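Local coordinates for type IV pilus biogenesis protein PilB (Streptococcus sanguinis, PDB 7B7P) that serves as a bimodular minor type IV pilin with a direct role in adhesion, carrying a metal-binding von Willebrand factor A-like module, at residues A[163-168]-A[215-220]; A[255-260]-A[348-353]; A[261-266]-A[323-328]; A[300-305]-A[312-317]. All blocks are in the same frame, centred on the assembly; numbering follows the deposited sequence.

Interaction 1 of 4, residues A[163-168]-A[215-220]; sequences AVSFVF and NLVGFS
Strands 163-168 and 215-219 pair in parallel inside the central sheet of the von Willebrand factor A-like module, a contact buried throughout. The rungs alternate: V217 N gives a short bond to F166 O (2.7 Å), and V217 O takes F168 N at 2.8 Å, so V217 uses both its backbone groups on strand 163-168. At one end S165 OG donates to N215 OD1 over 2.9 Å, with the hydroxyl tilted only 15° from the plane of the amide carbonyl. The other end of that amide is held too, ND2 reaching S268 OG and Q228 O. On the same face V167 and V217 stand side by side, and V167 CG1 reaches F219 CD2 at 3.6 Å. The F219 ring gets there because its CG sits between the backbone N and the carbonyl carbon (chi1 73°). On the opposite face, covered by helix 191-209, L216 CD1 touches both F166 CB (3.6 Å) and F168 CD2 (3.8 Å). Helix 258-270 covers the face of S165 and V217. Parallel strands with helices on both faces are the Rossmann-like core of von Willebrand factor A domains, and the F219 side chain lies about 8 Å from the bound magnesium ion.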
loop_
_atom_site.group_PDB
_atom_site.type_symbol
_atom_site.label_atom_id
_atom_site.label_comp_id
_atom_site.label_asym_id
_atom_site.label_seq_id
_atom_site.Cartn_x
_atom_site.Cartn_y
_atom_site.Cartn_z
ATOM N N ALA A 163 -10.689 1.513 -2.299
ATOM C CA ALA A 163 -11.165 2.680 -1.580
ATOM C C ALA A 163 -10.028 3.267 -0.759
ATOM O O ALA A 163 -9.241 2.533 -0.158
ATOM C CB ALA A 163 -12.341 2.331 -0.674
ATOM N N VAL A 164 -9.937 4.592 -0.758
ATOM C CA VAL A 164 -8.897 5.308 -0.044
ATOM C C VAL A 164 -9.576 6.393 0.765
ATOM O O VAL A 164 -10.262 7.251 0.205
ATOM C CB VAL A 164 -7.850 5.924 -0.989
ATOM C CG1 VAL A 164 -6.798 6.667 -0.177
ATOM C CG2 VAL A 164 -7.206 4.851 -1.867
ATOM N N SER A 165 -9.412 6.353 2.075
ATOM C CA SER A 165 -9.930 7.421 2.916
ATOM C C SER A 165 -8.777 8.327 3.308
ATOM O O SER A 165 -7.812 7.873 3.940
ATOM C CB SER A 165 -10.643 6.886 4.160
ATOM O OG SER A 165 -11.228 7.985 4.845
ATOM N N PHE A 166 -8.875 9.592 2.911
ATOM C CA PHE A 166 -7.938 10.623 3.314
ATOM C C PHE A 166 -8.409 11.246 4.609
ATOM O O PHE A 166 -9.561 11.679 4.702
ATOM C CB PHE A 166 -7.823 11.705 2.240
ATOM C CG PHE A 166 -7.029 11.272 1.050
ATOM C CD1 PHE A 166 -5.640 11.264 1.093
ATOM C CD2 PHE A 166 -7.667 10.848 -0.100
ATOM C CE1 PHE A 166 -4.897 10.839 -0.010
ATOM C CE2 PHE A 166 -6.938 10.437 -1.204
ATOM C CZ PHE A 166 -5.555 10.425 -1.159
ATOM N N VAL A 167 -7.506 11.343 5.580
ATOM C CA VAL A 167 -7.841 11.787 6.925
ATOM C C VAL A 167 -6.822 12.848 7.308
ATOM O O VAL A 167 -5.682 12.526 7.665
ATOM C CB VAL A 167 -7.867 10.630 7.929
ATOM C CG1 VAL A 167 -8.085 11.142 9.348
ATOM C CG2 VAL A 167 -8.952 9.662 7.536
ATOM N N PHE A 168 -7.235 14.117 7.250
ATOM C CA PHE A 168 -6.310 15.241 7.262
ATOM C C PHE A 168 -6.476 16.074 8.525
ATOM O O PHE A 168 -7.576 16.529 8.836
ATOM C CB PHE A 168 -6.511 16.124 6.025
ATOM C CG PHE A 168 -6.013 15.518 4.729
ATOM C CD1 PHE A 168 -5.262 14.357 4.710
ATOM C CD2 PHE A 168 -6.288 16.147 3.521
ATOM C CE1 PHE A 168 -4.808 13.818 3.513
ATOM C CE2 PHE A 168 -5.844 15.625 2.333
ATOM C CZ PHE A 168 -5.099 14.464 2.320
ATOM N N ASN A 215 -12.668 9.314 -0.321
ATOM C CA ASN A 215 -13.442 10.311 0.410
ATOM C C ASN A 215 -12.466 11.116 1.252
ATOM O O ASN A 215 -11.269 10.818 1.300
ATOM C CB ASN A 215 -14.565 9.685 1.257
ATOM C CG ASN A 215 -14.048 8.983 2.511
ATOM O OD1 ASN A 215 -12.872 8.605 2.581
ATOM N ND2 ASN A 215 -14.929 8.819 3.520
ATOM N N LEU A 216 -12.974 12.128 1.937
ATOM C CA LEU A 216 -12.128 13.075 2.642
ATOM C C LEU A 216 -12.663 13.278 4.052
ATOM O O LEU A 216 -13.824 13.666 4.224
ATOM C CB LEU A 216 -12.066 14.407 1.884
ATOM C CG LEU A 216 -11.040 15.393 2.451
ATOM C CD1 LEU A 216 -9.641 14.755 2.500
ATOM C CD2 LEU A 216 -11.027 16.714 1.664
ATOM N N VAL A 217 -11.817 13.025 5.051
ATOM C CA VAL A 217 -12.124 13.271 6.455
ATOM C C VAL A 217 -11.164 14.336 6.966
ATOM O O VAL A 217 -9.948 14.245 6.751
ATOM C CB VAL A 217 -12.008 11.989 7.309
ATOM C CG1 VAL A 217 -12.120 12.307 8.825
ATOM C CG2 VAL A 217 -13.035 10.948 6.893
ATOM N N GLY A 218 -11.704 15.335 7.643
ATOM C CA GLY A 218 -10.902 16.294 8.369
ATOM C C GLY A 218 -11.002 16.003 9.856
ATOM O O GLY A 218 -11.981 15.442 10.328
ATOM N N PHE A 219 -9.978 16.389 10.600
ATOM C CA PHE A 219 -10.063 16.241 12.040
ATOM C C PHE A 219 -9.225 17.326 12.674
ATOM O O PHE A 219 -8.174 17.704 12.153
ATOM C CB PHE A 219 -9.600 14.848 12.535
ATOM C CG PHE A 219 -8.099 14.630 12.472
ATOM C CD1 PHE A 219 -7.291 14.965 13.548
ATOM C CD2 PHE A 219 -7.511 14.062 11.338
ATOM C CE1 PHE A 219 -5.919 14.770 13.499
ATOM C CE2 PHE A 219 -6.137 13.843 11.277
ATOM C CZ PHE A 219 -5.340 14.197 12.358
ATOM N N SER A 220 -9.714 17.827 13.793
ATOM C CA SER A 220 -8.915 18.668 14.653
ATOM C C SER A 220 -9.326 18.351 16.077
ATOM O O SER A 220 -8.994 17.278 16.592
ATOM C CB SER A 220 -9.101 20.149 14.314
ATOM O OG SER A 220 -10.464 20.521 14.407
#

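Interaction 2 of 4, residues A[255-260]-A[348-353]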
loop_
_atom_site.group_PDB
_atom_site.type_symbol
_atom_site.label_atom_id
_atom_site.label_comp_id
_atom_site.label_asym_id
_atom_site.label_seq_id
_atom_site.Cartn_x
_atom_site.Cartn_y
_atom_site.Cartn_z
ATOM N N VAL A 255 -7.516 21.614 18.020
ATOM C CA VAL A 255 -6.368 20.815 18.451
ATOM C C VAL A 255 -6.275 19.547 17.596
ATOM O O VAL A 255 -6.801 19.502 16.484
ATOM C CB VAL A 255 -6.472 20.493 19.954
ATOM C CG1 VAL A 255 -6.144 21.732 20.771
ATOM C CG2 VAL A 255 -7.875 19.968 20.294
ATOM N N THR A 256 -5.603 18.506 18.088
ATOM C CA THR A 256 -5.239 17.359 17.255
ATOM C C THR A 256 -5.776 16.075 17.884
ATOM O O THR A 256 -5.228 15.585 18.875
ATOM C CB THR A 256 -3.712 17.311 17.068
ATOM O OG1 THR A 256 -3.259 18.580 16.571
ATOM C CG2 THR A 256 -3.295 16.203 16.079
ATOM N N ASN A 257 -6.829 15.515 17.287
ATOM C CA ASN A 257 -7.539 14.342 17.801
ATOM C C ASN A 257 -7.500 13.281 16.707
ATOM O O ASN A 257 -8.511 13.013 16.043
ATOM C CB ASN A 257 -8.976 14.695 18.194
ATOM C CG ASN A 257 -9.707 13.559 18.946
ATOM O OD1 ASN A 257 -9.274 12.409 18.921
ATOM N ND2 ASN A 257 -10.822 13.896 19.618
ATOM N N PRO A 258 -6.339 12.671 16.474
ATOM C CA PRO A 258 -6.230 11.714 15.363
ATOM C C PRO A 258 -7.110 10.481 15.531
ATOM O O PRO A 258 -7.612 9.939 14.533
ATOM C CB PRO A 258 -4.730 11.360 15.355
ATOM C CG PRO A 258 -4.282 11.575 16.765
ATOM C CD PRO A 258 -5.108 12.724 17.296
ATOM N N GLY A 259 -7.322 10.019 16.762
ATOM C CA GLY A 259 -8.241 8.907 16.963
ATOM C C GLY A 259 -9.611 9.153 16.353
ATOM O O GLY A 259 -10.167 8.282 15.671
ATOM N N ASP A 260 -10.182 10.351 16.574
ATOM C CA ASP A 260 -11.516 10.590 16.020
ATOM C C ASP A 260 -11.462 10.652 14.497
ATOM O O ASP A 260 -12.347 10.114 13.817
ATOM C CB ASP A 260 -12.154 11.855 16.614
ATOM C CG ASP A 260 -13.702 11.852 16.503
ATOM O OD1 ASP A 260 -14.318 10.774 16.392
ATOM O OD2 ASP A 260 -14.318 12.939 16.485
ATOM N N ILE A 348 -2.935 9.072 21.946
ATOM C CA ILE A 348 -2.367 8.050 21.083
ATOM C C ILE A 348 -3.097 6.728 21.285
ATOM O O ILE A 348 -3.350 5.991 20.328
ATOM C CB ILE A 348 -0.853 7.933 21.353
ATOM C CG1 ILE A 348 -0.131 9.170 20.802
ATOM C CG2 ILE A 348 -0.269 6.663 20.740
ATOM C CD1 ILE A 348 1.341 9.256 21.170
ATOM N N ALA A 349 -3.445 6.405 22.535
ATOM C CA ALA A 349 -4.138 5.149 22.816
ATOM C C ALA A 349 -5.535 5.136 22.216
ATOM O O ALA A 349 -6.017 4.079 21.794
ATOM C CB ALA A 349 -4.222 4.902 24.329
ATOM N N TYR A 350 -6.197 6.292 22.172
ATOM C CA TYR A 350 -7.505 6.383 21.527
ATOM C C TYR A 350 -7.429 5.890 20.093
ATOM O O TYR A 350 -8.273 5.114 19.638
ATOM C CB TYR A 350 -8.004 7.833 21.577
ATOM C CG TYR A 350 -9.381 8.068 20.979
ATOM C CD1 TYR A 350 -10.346 7.090 21.035
ATOM C CD2 TYR A 350 -9.727 9.299 20.404
ATOM C CE1 TYR A 350 -11.591 7.281 20.526
ATOM C CE2 TYR A 350 -10.985 9.516 19.902
ATOM C CZ TYR A 350 -11.925 8.493 19.976
ATOM O OH TYR A 350 -13.195 8.658 19.478
ATOM N N ALA A 351 -6.403 6.335 19.364
ATOM C CA ALA A 351 -6.241 5.927 17.977
ATOM C C ALA A 351 -5.989 4.424 17.874
ATOM O O ALA A 351 -6.442 3.768 16.931
ATOM C CB ALA A 351 -5.102 6.730 17.349
ATOM N N GLY A 352 -5.270 3.855 18.835
ATOM C CA GLY A 352 -5.090 2.418 18.832
ATOM C C GLY A 352 -6.384 1.674 19.125
ATOM O O GLY A 352 -6.681 0.655 18.494
ATOM N N GLU A 353 -7.181 2.171 20.077
ATOM C CA GLU A 353 -8.464 1.511 20.336
ATOM C C GLU A 353 -9.368 1.596 19.116
ATOM O O GLU A 353 -10.024 0.615 18.761
ATOM C CB GLU A 353 -9.171 2.111 21.554
ATOM C CG GLU A 353 -8.498 1.818 22.854
ATOM C CD GLU A 353 -8.160 0.332 23.022
ATOM O OE1 GLU A 353 -9.091 -0.497 23.016
ATOM O OE2 GLU A 353 -6.962 -0.008 23.145
#
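The backbones of G259, in the first turn of helix 258-270, and A351, on helix 341-358, come together with their CA atoms 3.7 Å apart. With no side chain on G259, its CA can lie against both A351 CB (3.8 Å) and the ring of Y350. Y350 carries most of the side-chain contact. Its CG is anti to the backbone N (chi1 -178°), which sends the ring along the start of the neighbouring helix. N257 OD1 meets the ring at its edge, in plane, 3.5 Å from Y350 CD2, while the amide and ring planes stand 51° apart. The same oxygen caps the helix: N257 is the N-cap, and D260 N donates to its OD1 at 3.3 Å, from well above the carbonyl plane rather than along a lone pair. This helix start belongs to the von Willebrand factor A-like module and follows the loop whose N257 side chain lies about 10 Å from the bound magnesium ion. D260 runs alongside Y350, carboxylate and ring planes 26° apart, but OD1 and Y350 OH are 3.9 Å from each other and both polar ends turn to other partners. D260 OD1 forms a salt bridge with R263 and OD2 accepts from A223 N, whereas Y350 OH bonds to D320 O. The amide nitrogen of N257 is held by T221 O, which helps to fix the rotation of the capping group.

Interaction 3 of 4, residues A[261-266]-A[323-328]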
loop_
_atom_site.group_PDB
_atom_site.type_symbol
_atom_site.label_atom_id
_atom_site.label_comp_id
_atom_site.label_asym_id
_atom_site.label_seq_id
_atom_site.Cartn_x
_atom_site.Cartn_y
_atom_site.Cartn_z
ATOM N N GLY A 261 -10.421 11.278 13.938
ATOM C CA GLY A 261 -10.292 11.286 12.496
ATOM C C GLY A 261 -10.217 9.882 11.937
ATOM O O GLY A 261 -10.860 9.563 10.926
ATOM N N LEU A 262 -9.439 9.018 12.604
ATOM C CA LEU A 262 -9.268 7.643 12.159
ATOM C C LEU A 262 -10.572 6.870 12.272
ATOM O O LEU A 262 -10.858 5.993 11.441
ATOM C CB LEU A 262 -8.161 6.965 12.979
ATOM C CG LEU A 262 -7.804 5.542 12.516
ATOM C CD1 LEU A 262 -7.119 5.556 11.133
ATOM C CD2 LEU A 262 -6.935 4.833 13.534
ATOM N N ARG A 263 -11.369 7.179 13.298
ATOM C CA ARG A 263 -12.666 6.531 13.449
ATOM C C ARG A 263 -13.559 6.837 12.258
ATOM O O ARG A 263 -14.146 5.928 11.658
ATOM C CB ARG A 263 -13.333 6.969 14.762
ATOM C CG ARG A 263 -14.740 6.384 14.960
ATOM C CD ARG A 263 -15.226 6.599 16.396
ATOM N NE ARG A 263 -15.444 8.013 16.738
ATOM C CZ ARG A 263 -16.502 8.439 17.433
ATOM N NH1 ARG A 263 -17.419 7.560 17.835
ATOM N NH2 ARG A 263 -16.650 9.724 17.726
ATOM N N TYR A 264 -13.676 8.118 11.897
ATOM C CA TYR A 264 -14.494 8.462 10.737
ATOM C C TYR A 264 -13.957 7.785 9.482
ATOM O O TYR A 264 -14.719 7.188 8.714
ATOM C CB TYR A 264 -14.527 9.966 10.548
ATOM C CG TYR A 264 -15.512 10.707 11.442
ATOM C CD1 TYR A 264 -15.508 10.520 12.821
ATOM C CD2 TYR A 264 -16.411 11.628 10.906
ATOM C CE1 TYR A 264 -16.372 11.211 13.638
ATOM C CE2 TYR A 264 -17.287 12.326 11.717
ATOM C CZ TYR A 264 -17.260 12.116 13.081
ATOM O OH TYR A 264 -18.119 12.796 13.917
ATOM N N GLY A 265 -12.636 7.832 9.285
ATOM C CA GLY A 265 -12.049 7.184 8.128
ATOM C C GLY A 265 -12.376 5.714 8.047
ATOM O O GLY A 265 -12.866 5.233 7.025
ATOM N N MET A 266 -12.138 4.978 9.137
ATOM C CA MET A 266 -12.275 3.523 9.072
ATOM C C MET A 266 -13.732 3.083 8.942
ATOM O O MET A 266 -14.022 2.098 8.246
ATOM C CB MET A 266 -11.631 2.863 10.295
ATOM C CG MET A 266 -10.117 3.030 10.343
ATOM S SD MET A 266 -9.370 2.018 11.618
ATOM C CE MET A 266 -7.671 1.877 11.000
ATOM N N PRO A 323 -19.993 3.426 16.899
ATOM C CA PRO A 323 -20.222 3.665 15.473
ATOM C C PRO A 323 -21.111 4.855 15.224
ATOM O O PRO A 323 -21.235 5.279 14.070
ATOM C CB PRO A 323 -20.883 2.367 14.996
ATOM C CG PRO A 323 -20.711 1.394 16.105
ATOM C CD PRO A 323 -20.640 2.188 17.352
ATOM N N THR A 324 -21.723 5.410 16.271
ATOM C CA THR A 324 -22.510 6.632 16.170
ATOM C C THR A 324 -21.559 7.806 16.337
ATOM O O THR A 324 -20.909 7.949 17.377
ATOM C CB THR A 324 -23.618 6.665 17.234
ATOM O OG1 THR A 324 -24.581 5.638 16.955
ATOM C CG2 THR A 324 -24.317 8.023 17.236
ATOM N N LEU A 325 -21.462 8.637 15.322
ATOM C CA LEU A 325 -20.402 9.632 15.257
ATOM C C LEU A 325 -20.928 10.940 15.829
ATOM O O LEU A 325 -21.814 11.572 15.250
ATOM C CB LEU A 325 -19.915 9.793 13.819
ATOM C CG LEU A 325 -19.590 8.457 13.160
ATOM C CD1 LEU A 325 -19.242 8.697 11.707
ATOM C CD2 LEU A 325 -18.454 7.715 13.906
ATOM N N GLY A 326 -20.397 11.344 16.968
ATOM C CA GLY A 326 -20.866 12.571 17.574
ATOM C C GLY A 326 -19.778 13.205 18.400
ATOM O O GLY A 326 -18.842 12.542 18.857
ATOM N N TYR A 327 -19.926 14.509 18.593
ATOM C CA TYR A 327 -19.025 15.310 19.398
ATOM C C TYR A 327 -19.821 16.057 20.462
ATOM O O TYR A 327 -20.930 16.527 20.202
ATOM C CB TYR A 327 -18.249 16.314 18.516
ATOM C CG TYR A 327 -17.478 17.292 19.349
ATOM C CD1 TYR A 327 -16.398 16.867 20.109
ATOM C CD2 TYR A 327 -17.870 18.630 19.447
ATOM C CE1 TYR A 327 -15.693 17.751 20.917
ATOM C CE2 TYR A 327 -17.167 19.521 20.250
ATOM C CZ TYR A 327 -16.074 19.061 20.976
ATOM O OH TYR A 327 -15.369 19.906 21.784
ATOM N N GLU A 328 -19.248 16.174 21.655
ATOM C CA GLU A 328 -19.756 17.061 22.690
ATOM C C GLU A 328 -18.561 17.565 23.470
ATOM O O GLU A 328 -17.653 16.785 23.767
ATOM C CB GLU A 328 -20.713 16.370 23.685
ATOM C CG GLU A 328 -21.936 15.673 23.098
ATOM C CD GLU A 328 -22.630 14.809 24.157
ATOM O OE1 GLU A 328 -22.764 15.297 25.297
ATOM O OE2 GLU A 328 -22.993 13.644 23.874
HETATM O O HOH W 1 -16.934 13.064 16.688
#
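L325 lies over the flat groups of both R263 and Y264, one methyl for each. Its CD1 stands above the centre of the Y264 ring, 4.0 Å from the centroid and 4° off the ring normal, an almost perpendicular CH-pi contact. CD2 covers one face of the R263 guanidinium, displaced toward the rim, with NH1 4.1 Å away. At the edge of that guanidinium, in its plane, is G326 O, 3.7 Å from NH2 and too far for a bond. The stem of the leucine also takes part, for L325 CB rests 3.6 Å from Y264 CZ beside the phenol oxygen. The leucine and the two helix side chains run antiparallel past one another. The contact lays the loop between strands 311-314 and 332-335, two strands of the small antiparallel sheet, against helix 258-270 of the von Willebrand factor A-like module, at R263 and Y264. R263 leaves the helix with CG anti to the backbone N (chi1 177°) and then bends at chi3, which turns the guanidinium beside the loop. Its strongest polar partner is just beyond these segments: NH1 donates to S322 O. A water 3.0 Å from Y264 OH links the segments; the water donates a weak bond to G326 O (2.9 Å). That carbonyl also accepts from R331, so it has a second, charged partner. The Y264 ring also meets that of Y225, on strand 223-228, their planes about 45° apart.

Interaction 4 of 4, residues A[300-305]-A[312-317]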
loop_
_atom_site.group_PDB
_atom_site.type_symbol
_atom_site.label_atom_id
_atom_site.label_comp_id
_atom_site.label_asym_id
_atom_site.label_seq_id
_atom_site.Cartn_x
_atom_site.Cartn_y
_atom_site.Cartn_z
ATOM N N GLY A 300 -15.650 12.002 40.182
ATOM C CA GLY A 300 -14.466 12.814 39.980
ATOM C C GLY A 300 -13.587 12.245 38.888
ATOM O O GLY A 300 -12.369 12.116 39.052
ATOM N N ASN A 301 -14.202 11.854 37.777
ATOM C CA ASN A 301 -13.415 11.319 36.676
ATOM C C ASN A 301 -12.849 12.433 35.807
ATOM O O ASN A 301 -11.684 12.369 35.401
ATOM C CB ASN A 301 -14.261 10.377 35.833
ATOM C CG ASN A 301 -13.421 9.479 34.953
ATOM O OD1 ASN A 301 -12.252 9.197 35.252
ATOM N ND2 ASN A 301 -14.010 9.030 33.854
ATOM N N ARG A 302 -13.660 13.450 35.523
ATOM C CA ARG A 302 -13.264 14.584 34.699
ATOM C C ARG A 302 -12.674 15.663 35.593
ATOM O O ARG A 302 -13.360 16.189 36.475
ATOM C CB ARG A 302 -14.468 15.120 33.921
ATOM C CG ARG A 302 -14.229 16.339 33.055
ATOM C CD ARG A 302 -15.548 16.721 32.431
ATOM N NE ARG A 302 -15.434 17.759 31.406
ATOM C CZ ARG A 302 -15.356 19.062 31.668
ATOM N NH1 ARG A 302 -15.385 19.500 32.923
ATOM N NH2 ARG A 302 -15.271 19.931 30.682
ATOM N N VAL A 303 -11.402 15.975 35.388
ATOM C CA VAL A 303 -10.752 17.076 36.086
ATOM C C VAL A 303 -10.519 18.202 35.091
ATOM O O VAL A 303 -9.881 18.014 34.042
ATOM C CB VAL A 303 -9.460 16.630 36.781
ATOM C CG1 VAL A 303 -8.633 15.805 35.862
ATOM C CG2 VAL A 303 -8.689 17.840 37.257
ATOM N N ASP A 304 -11.066 19.367 35.423
ATOM C CA ASP A 304 -11.171 20.515 34.523
ATOM C C ASP A 304 -10.125 21.543 34.945
ATOM O O ASP A 304 -10.371 22.395 35.801
ATOM C CB ASP A 304 -12.582 21.085 34.578
ATOM C CG ASP A 304 -12.811 22.171 33.578
ATOM O OD1 ASP A 304 -11.834 22.813 33.162
ATOM O OD2 ASP A 304 -13.982 22.392 33.201
ATOM N N LEU A 305 -8.951 21.467 34.322
ATOM C CA LEU A 305 -7.900 22.457 34.518
ATOM C C LEU A 305 -7.877 23.484 33.395
ATOM O O LEU A 305 -6.811 24.019 33.071
ATOM C CB LEU A 305 -6.542 21.771 34.635
ATOM C CG LEU A 305 -6.416 20.766 35.781
ATOM C CD1 LEU A 305 -4.992 20.224 35.926
ATOM C CD2 LEU A 305 -6.877 21.423 37.060
ATOM N N VAL A 312 -8.236 19.621 29.974
ATOM C CA VAL A 312 -9.248 18.825 30.647
ATOM C C VAL A 312 -8.891 17.359 30.464
ATOM O O VAL A 312 -8.686 16.897 29.336
ATOM C CB VAL A 312 -10.656 19.104 30.094
ATOM C CG1 VAL A 312 -11.667 18.178 30.731
ATOM C CG2 VAL A 312 -11.030 20.568 30.316
ATOM N N THR A 313 -8.832 16.617 31.555
ATOM C CA THR A 313 -8.402 15.240 31.456
ATOM C C THR A 313 -9.364 14.327 32.209
ATOM O O THR A 313 -10.140 14.762 33.072
ATOM C CB THR A 313 -6.952 15.113 31.945
ATOM O OG1 THR A 313 -6.600 13.728 32.085
ATOM C CG2 THR A 313 -6.740 15.900 33.248
ATOM N N PHE A 314 -9.348 13.055 31.829
ATOM C CA PHE A 314 -10.147 12.036 32.494
ATOM C C PHE A 314 -9.205 11.068 33.190
ATOM O O PHE A 314 -8.305 10.508 32.550
ATOM C CB PHE A 314 -11.067 11.322 31.512
ATOM C CG PHE A 314 -12.164 12.207 30.963
ATOM C CD1 PHE A 314 -11.928 13.048 29.872
ATOM C CD2 PHE A 314 -13.429 12.198 31.535
ATOM C CE1 PHE A 314 -12.953 13.868 29.366
ATOM C CE2 PHE A 314 -14.453 13.004 31.032
ATOM C CZ PHE A 314 -14.212 13.843 29.958
ATOM N N ASN A 315 -9.399 10.911 34.512
ATOM C CA ASN A 315 -8.595 9.977 35.303
ATOM C C ASN A 315 -8.696 8.563 34.750
ATOM O O ASN A 315 -7.684 7.867 34.613
ATOM C CB ASN A 315 -9.037 10.005 36.769
ATOM C CG ASN A 315 -8.722 11.325 37.458
ATOM O OD1 ASN A 315 -7.670 11.929 37.216
ATOM N ND2 ASN A 315 -9.630 11.776 38.329
ATOM N N ASN A 316 -9.908 8.125 34.422
ATOM C CA ASN A 316 -10.147 6.830 33.781
ATOM C C ASN A 316 -10.860 7.074 32.459
ATOM O O ASN A 316 -12.093 7.190 32.417
ATOM C CB ASN A 316 -10.967 5.897 34.676
ATOM C CG ASN A 316 -11.483 4.647 33.913
ATOM O OD1 ASN A 316 -12.686 4.335 33.934
ATOM N ND2 ASN A 316 -10.568 3.940 33.230
ATOM N N PRO A 317 -10.141 7.174 31.352
ATOM C CA PRO A 317 -10.822 7.366 30.069
ATOM C C PRO A 317 -11.519 6.094 29.625
ATOM O O PRO A 317 -10.979 4.996 29.726
ATOM C CB PRO A 317 -9.690 7.736 29.105
ATOM C CG PRO A 317 -8.496 8.007 29.978
ATOM C CD PRO A 317 -8.678 7.180 31.206
#
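A beta hairpin, strand 302-305 returning as strand 311-314, forms this contact at the outer edge of a small antiparallel sheet. V303 and T313 are its hydrogen-bonded pair: V303 N donates to T313 O at 2.9 Å, and T313 N to V303 O at 3.0 Å. Their side chains lie side by side, V303 CG1 against T313 CG2. Flanking them are two non-hydrogen-bonded pairs, R302 with F314 and D304 with V312, whose side chains share the opposite face. R302 is extended from CG to NE and lies across both partners there. Its CB touches F314 CE2 at 3.6 Å, while V312 CG1 sits over one face of the guanidinium, offset toward its rim. The guanidinium stands 75° from the F314 ring plane. R302 NH1 then forms a salt bridge to D304 OD2 (3.2 Å) within its own strand, meeting the oxygen from above the carboxylate plane; D304 OD1 accepts from S306. Beyond the strands the N301 side chain, its CG anti to the backbone N (chi1 -162°), makes a paired grip on the backbone of N316. OD1 accepts N316 N at 2.7 Å in the carbonyl plane, and ND2 donates to N316 O at 3.0 Å, its other bond going to A296 O. N301 O takes N315 N as well. With its amide bonded through both ends and its carbonyl also used, N301 is fixed in rotation, and this buried asparagine satisfies backbone groups of N316 at the open end of the hairpin, past the last strand pair.

Overall arrangement
From the N terminus, interaction 1 comes first: it joins two parallel strands of the central sheet and closes its loop, which contains helix 191-209, before the others open. Interaction 2 then opens at the start of helix 258-270 and closes on helix 341-358, enclosing interaction 3, which links the same helix to the loop 323-328. Interaction 4, a local hairpin, is nested inside both. Interactions 1, 2 and 3 touch one another, with F219 against N257 and P258 and V217 against G261, so sheet, helix 258-270 and helix 341-358 form one continuous body. Interaction 4 stands apart, its nearest atoms about 8 Å from interactions 2 and 3.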